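PDB 6C72: particle-associated glycoside hydrolase from Acinetobacter phage Fri1, which probably degrades the capsular polysaccharide of its Acinetobacter baumannii host as the phage tailspike, acting as a depolymerase during entry. Local coordinates for residues R508-T521 and S573-L587. Sequence-based numbering, arbitrary orientation.
Sequences RSGCKITITGADAT and SANTFIVKVDVFSAL. With ZN (zinc ion), chain L.
Ile513 lies alongside Val579 and Val581 on the tightly packed face of this antiparallel strand pair. Ile513 CG2 meets Val579 CG1 at 3.6 Å, while Ile513 CG1, beside the backbone N (chi1 -64°), reaches Val581 CG1 at 3.9 Å. To one side of Ile513, Cys511 SG rests against both Val583 methyls; to the other, Ile515 CG2 slants past the Phe577 ring. Paired backbone bonds at Gly510–Phe584, Lys512–Asp582, Thr514–Lys580 and Thr516–Ile578 hold the register. Strands 509-517 and 576-585 are the central pair of a six-stranded sheet beyond the parallel beta-helix; Ile513 and Phe577 pack on strand 556-561 of a second antiparallel sheet, consistent with a beta-sandwich. The opposite face, carrying Lys580, Asp582 and Phe584, meets the neighbouring subunits: Lys580 NZ, salt-bridged to Asp582 OD1, also makes a cation-pi contact with Phe486 of the second subunit. The Phe584 ring edge brings CD1 to 3.2 Å from Gly510 O.

Past Ala518 the strands give way to more open, partly solvent-exposed loops bridged by zinc. Asn575 OD1 binds the ion at 2.1 Å (its ND2 is hydrogen-bonded to Asn494 OD1) and Asp519 OD1 at 2.4 Å; water 4, Thr521 OG1 and the Ser573 backbone O complete the site, with Asp519 OD2 at a longer 2.8 Å. Asp519 OD1 also accepts Thr521 N (Asx turn), whereas OD2 takes Asn575 N and Thr576 N, the latter from above the carboxylate plane, fixing its rotation.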
loop_
_atom_site.group_PDB
_atom_site.type_symbol
_atom_site.label_atom_id
_atom_site.label_comp_id
_atom_site.label_asym_id
_atom_site.label_seq_id
_atom_site.Cartn_x
_atom_site.Cartn_y
_atom_site.Cartn_z
ATOM N N ARG A 508 43.052 36.473 -8.139
ATOM C CA ARG A 508 42.825 35.710 -9.373
ATOM C C ARG A 508 41.399 35.881 -9.887
ATOM O O ARG A 508 40.725 34.912 -10.239
ATOM C CB ARG A 508 43.122 34.225 -9.169
ATOM C CG ARG A 508 44.408 33.914 -8.442
ATOM C CD ARG A 508 44.559 32.411 -8.345
ATOM N NE ARG A 508 45.740 31.984 -7.603
ATOM C CZ ARG A 508 46.099 30.712 -7.473
ATOM N NH1 ARG A 508 45.369 29.753 -8.036
ATOM N NH2 ARG A 508 47.182 30.397 -6.782
ATOM N N SER A 509 40.906 37.115 -9.882
ATOM C CA SER A 509 39.508 37.315 -10.220
ATOM C C SER A 509 39.318 38.744 -10.688
ATOM O O SER A 509 40.126 39.621 -10.382
ATOM C CB SER A 509 38.575 37.021 -9.032
ATOM O OG SER A 509 38.760 37.918 -7.948
ATOM N N GLY A 510 38.287 38.944 -11.495
ATOM C CA GLY A 510 37.801 40.269 -11.841
ATOM C C GLY A 510 36.449 40.470 -11.168
ATOM O O GLY A 510 35.619 39.562 -11.165
ATOM N N CYS A 511 36.245 41.648 -10.605
ATOM C CA CYS A 511 35.034 41.922 -9.854
ATOM C C CYS A 511 34.439 43.245 -10.286
ATOM O O CYS A 511 35.163 44.194 -10.594
ATOM C CB CYS A 511 35.306 41.947 -8.365
ATOM S SG CYS A 511 36.105 40.433 -7.778
ATOM N N LYS A 512 33.118 43.284 -10.357
ATOM C CA LYS A 512 32.367 44.513 -10.566
ATOM C C LYS A 512 31.407 44.682 -9.390
ATOM O O LYS A 512 30.586 43.796 -9.122
ATOM C CB LYS A 512 31.624 44.467 -11.904
ATOM C CG LYS A 512 30.863 45.733 -12.229
ATOM C CD LYS A 512 29.966 45.505 -13.393
ATOM C CE LYS A 512 29.094 46.703 -13.662
ATOM N NZ LYS A 512 28.180 46.420 -14.837
ATOM N N ILE A 513 31.526 45.805 -8.680
ATOM C CA ILE A 513 30.684 46.126 -7.526
ATOM C C ILE A 513 29.744 47.253 -7.929
ATOM O O ILE A 513 30.198 48.310 -8.370
ATOM C CB ILE A 513 31.515 46.549 -6.301
ATOM C CG1 ILE A 513 32.403 45.413 -5.797
ATOM C CG2 ILE A 513 30.584 47.036 -5.185
ATOM C CD1 ILE A 513 33.804 45.457 -6.283
ATOM N N THR A 514 28.440 47.044 -7.773
ATOM C CA THR A 514 27.441 48.065 -8.075
ATOM C C THR A 514 26.837 48.575 -6.780
ATOM O O THR A 514 26.357 47.786 -5.967
ATOM C CB THR A 514 26.343 47.521 -8.987
ATOM O OG1 THR A 514 26.947 47.010 -10.177
ATOM C CG2 THR A 514 25.372 48.629 -9.362
ATOM N N ILE A 515 26.876 49.885 -6.587
ATOM C CA ILE A 515 26.401 50.526 -5.370
ATOM C C ILE A 515 25.276 51.457 -5.770
ATOM O O ILE A 515 25.456 52.297 -6.656
ATOM C CB ILE A 515 27.529 51.314 -4.674
ATOM C CG1 ILE A 515 28.788 50.461 -4.544
ATOM C CG2 ILE A 515 27.091 51.763 -3.288
ATOM C CD1 ILE A 515 30.026 51.275 -4.249
ATOM N N THR A 516 24.118 51.310 -5.135
ATOM C CA THR A 516 22.999 52.178 -5.467
ATOM C C THR A 516 22.149 52.407 -4.223
ATOM O O THR A 516 22.230 51.658 -3.247
ATOM C CB THR A 516 22.180 51.599 -6.634
ATOM O OG1 THR A 516 21.204 52.555 -7.069
ATOM C CG2 THR A 516 21.491 50.333 -6.229
ATOM N N GLY A 517 21.369 53.486 -4.238
ATOM C CA GLY A 517 20.502 53.776 -3.108
ATOM C C GLY A 517 19.199 52.986 -3.146
ATOM O O GLY A 517 18.693 52.605 -4.204
ATOM N N ALA A 518 18.655 52.727 -1.959
ATOM C CA ALA A 518 17.340 52.107 -1.810
ATOM C C ALA A 518 16.724 52.654 -0.525
ATOM O O ALA A 518 16.314 51.925 0.369
ATOM C CB ALA A 518 17.437 50.583 -1.791
ATOM N N ASP A 519 16.636 53.974 -0.445
ATOM C CA ASP A 519 16.366 54.655 0.807
ATOM C C ASP A 519 14.880 54.936 0.968
ATOM O O ASP A 519 14.200 55.309 0.006
ATOM C CB ASP A 519 17.166 55.957 0.847
ATOM C CG ASP A 519 17.446 56.437 2.256
ATOM O OD1 ASP A 519 16.481 56.570 3.034
ATOM O OD2 ASP A 519 18.639 56.668 2.573
ATOM N N ALA A 520 14.378 54.753 2.192
ATOM C CA ALA A 520 12.980 55.007 2.496
ATOM C C ALA A 520 12.721 56.446 2.919
ATOM O O ALA A 520 11.563 56.806 3.134
ATOM C CB ALA A 520 12.488 54.056 3.593
ATOM N N THR A 521 13.754 57.276 3.013
ATOM C CA THR A 521 13.580 58.686 3.352
ATOM C C THR A 521 12.966 59.468 2.195
ATOM O O THR A 521 13.290 59.237 1.028
ATOM C CB THR A 521 14.936 59.316 3.712
ATOM O OG1 THR A 521 15.532 58.608 4.805
ATOM C CG2 THR A 521 14.785 60.787 4.070
ATOM N N SER A 573 20.921 61.288 6.522
ATOM C CA SER A 573 19.613 60.899 6.006
ATOM C C SER A 573 19.739 60.024 4.766
ATOM O O SER A 573 18.839 59.238 4.472
ATOM C CB SER A 573 18.776 62.142 5.688
ATOM O OG SER A 573 19.369 62.893 4.636
ATOM N N ALA A 574 20.846 60.126 4.047
ATOM C CA ALA A 574 21.064 59.319 2.857
ATOM C C ALA A 574 22.013 58.184 3.232
ATOM O O ALA A 574 23.227 58.235 3.006
ATOM C CB ALA A 574 21.599 60.183 1.725
ATOM N N ASN A 575 21.430 57.120 3.791
ATOM C CA ASN A 575 22.206 56.074 4.440
ATOM C C ASN A 575 22.008 54.670 3.886
ATOM O O ASN A 575 22.852 53.807 4.152
ATOM C CB ASN A 575 21.892 56.033 5.943
ATOM C CG ASN A 575 20.431 55.840 6.203
ATOM O OD1 ASN A 575 19.598 56.482 5.565
ATOM N ND2 ASN A 575 20.098 54.896 7.076
ATOM N N THR A 576 20.909 54.387 3.191
ATOM C CA THR A 576 20.616 53.020 2.776
ATOM C C THR A 576 21.135 52.765 1.367
ATOM O O THR A 576 20.633 53.345 0.399
ATOM C CB THR A 576 19.121 52.729 2.849
ATOM O OG1 THR A 576 18.646 53.014 4.170
ATOM C CG2 THR A 576 18.870 51.281 2.527
ATOM N N PHE A 577 22.091 51.851 1.246
ATOM C CA PHE A 577 22.676 51.514 -0.039
ATOM C C PHE A 577 22.636 50.009 -0.252
ATOM O O PHE A 577 22.759 49.235 0.699
ATOM C CB PHE A 577 24.118 52.033 -0.126
ATOM C CG PHE A 577 24.221 53.538 -0.152
ATOM C CD1 PHE A 577 24.209 54.273 1.037
ATOM C CD2 PHE A 577 24.327 54.218 -1.361
ATOM C CE1 PHE A 577 24.297 55.657 1.014
ATOM C CE2 PHE A 577 24.426 55.595 -1.400
ATOM C CZ PHE A 577 24.419 56.321 -0.209
ATOM N N ILE A 578 22.423 49.597 -1.496
ATOM C CA ILE A 578 22.512 48.197 -1.888
ATOM C C ILE A 578 23.842 47.994 -2.601
ATOM O O ILE A 578 24.222 48.798 -3.465
ATOM C CB ILE A 578 21.342 47.792 -2.796
ATOM C CG1 ILE A 578 19.975 48.128 -2.158
ATOM C CG2 ILE A 578 21.471 46.325 -3.166
ATOM C CD1 ILE A 578 19.616 47.362 -0.862
ATOM N N VAL A 579 24.552 46.923 -2.257
ATOM C CA VAL A 579 25.860 46.634 -2.836
ATOM C C VAL A 579 25.813 45.241 -3.462
ATOM O O VAL A 579 25.580 44.240 -2.768
ATOM C CB VAL A 579 26.976 46.738 -1.785
ATOM C CG1 VAL A 579 28.321 46.419 -2.394
ATOM C CG2 VAL A 579 26.977 48.126 -1.157
ATOM N N LYS A 580 26.001 45.179 -4.773
ATOM C CA LYS A 580 26.011 43.921 -5.506
ATOM C C LYS A 580 27.410 43.683 -6.063
ATOM O O LYS A 580 28.034 44.612 -6.589
ATOM C CB LYS A 580 24.968 43.939 -6.622
ATOM C CG LYS A 580 24.915 42.680 -7.486
ATOM C CD LYS A 580 23.741 42.781 -8.459
ATOM C CE LYS A 580 23.555 41.523 -9.296
ATOM N NZ LYS A 580 24.613 41.355 -10.351
ATOM N N VAL A 581 27.911 42.455 -5.918
ATOM C CA VAL A 581 29.230 42.077 -6.407
ATOM C C VAL A 581 29.091 40.977 -7.454
ATOM O O VAL A 581 28.419 39.967 -7.218
ATOM C CB VAL A 581 30.147 41.602 -5.271
ATOM C CG1 VAL A 581 31.571 41.553 -5.787
ATOM C CG2 VAL A 581 30.047 42.535 -4.093
ATOM N N ASP A 582 29.761 41.162 -8.590
ATOM C CA ASP A 582 29.910 40.142 -9.624
ATOM C C ASP A 582 31.371 39.712 -9.647
ATOM O O ASP A 582 32.263 40.550 -9.816
ATOM C CB ASP A 582 29.505 40.676 -11.002
ATOM C CG ASP A 582 28.103 41.279 -11.026
ATOM O OD1 ASP A 582 27.245 40.883 -10.207
ATOM O OD2 ASP A 582 27.847 42.138 -11.895
ATOM N N VAL A 583 31.624 38.420 -9.469
ATOM C CA VAL A 583 32.982 37.889 -9.427
ATOM C C VAL A 583 33.177 36.959 -10.619
ATOM O O VAL A 583 32.395 36.019 -10.821
ATOM C CB VAL A 583 33.278 37.146 -8.109
ATOM C CG1 VAL A 583 34.718 36.648 -8.086
ATOM C CG2 VAL A 583 32.990 38.029 -6.902
ATOM N N PHE A 584 34.226 37.223 -11.394
ATOM C CA PHE A 584 34.667 36.381 -12.498
ATOM C C PHE A 584 35.932 35.669 -12.035
ATOM O O PHE A 584 36.899 36.332 -11.645
ATOM C CB PHE A 584 34.969 37.222 -13.743
ATOM C CG PHE A 584 33.827 38.089 -14.203
ATOM C CD1 PHE A 584 33.469 39.231 -13.507
ATOM C CD2 PHE A 584 33.116 37.766 -15.357
ATOM C CE1 PHE A 584 32.420 40.019 -13.933
ATOM C CE2 PHE A 584 32.065 38.557 -15.793
ATOM C CZ PHE A 584 31.718 39.683 -15.075
ATOM N N SER A 585 35.949 34.338 -12.088
ATOM C CA SER A 585 37.135 33.626 -11.630
ATOM C C SER A 585 37.287 32.332 -12.411
ATOM O O SER A 585 36.367 31.883 -13.097
ATOM C CB SER A 585 37.069 33.333 -10.134
ATOM O OG SER A 585 36.059 32.386 -9.859
ATOM N N ALA A 586 38.458 31.714 -12.278
ATOM C CA ALA A 586 38.722 30.431 -12.921
ATOM C C ALA A 586 38.490 29.243 -12.000
ATOM O O ALA A 586 38.489 28.101 -12.470
ATOM C CB ALA A 586 40.165 30.381 -13.439
ATOM N N LEU A 587 38.329 29.481 -10.708
ATOM C CA LEU A 587 38.163 28.431 -9.721
ATOM C C LEU A 587 37.122 28.876 -8.715
ATOM O O LEU A 587 36.982 30.075 -8.447
ATOM C CB LEU A 587 39.457 28.096 -8.970
ATOM C CG LEU A 587 40.546 27.333 -9.709
ATOM C CD1 LEU A 587 41.774 27.259 -8.801
ATOM C CD2 LEU A 587 40.059 25.941 -10.129
HETATM ZN ZN ZN L . 17.551 56.820 5.136
HETATM O O HOH W 1 40.522 32.295 -10.350
HETATM O O HOH W 2 15.849 53.377 4.507
HETATM O O HOH W 3 17.479 58.364 7.493
HETATM O O HOH W 4 16.496 55.172 6.364
#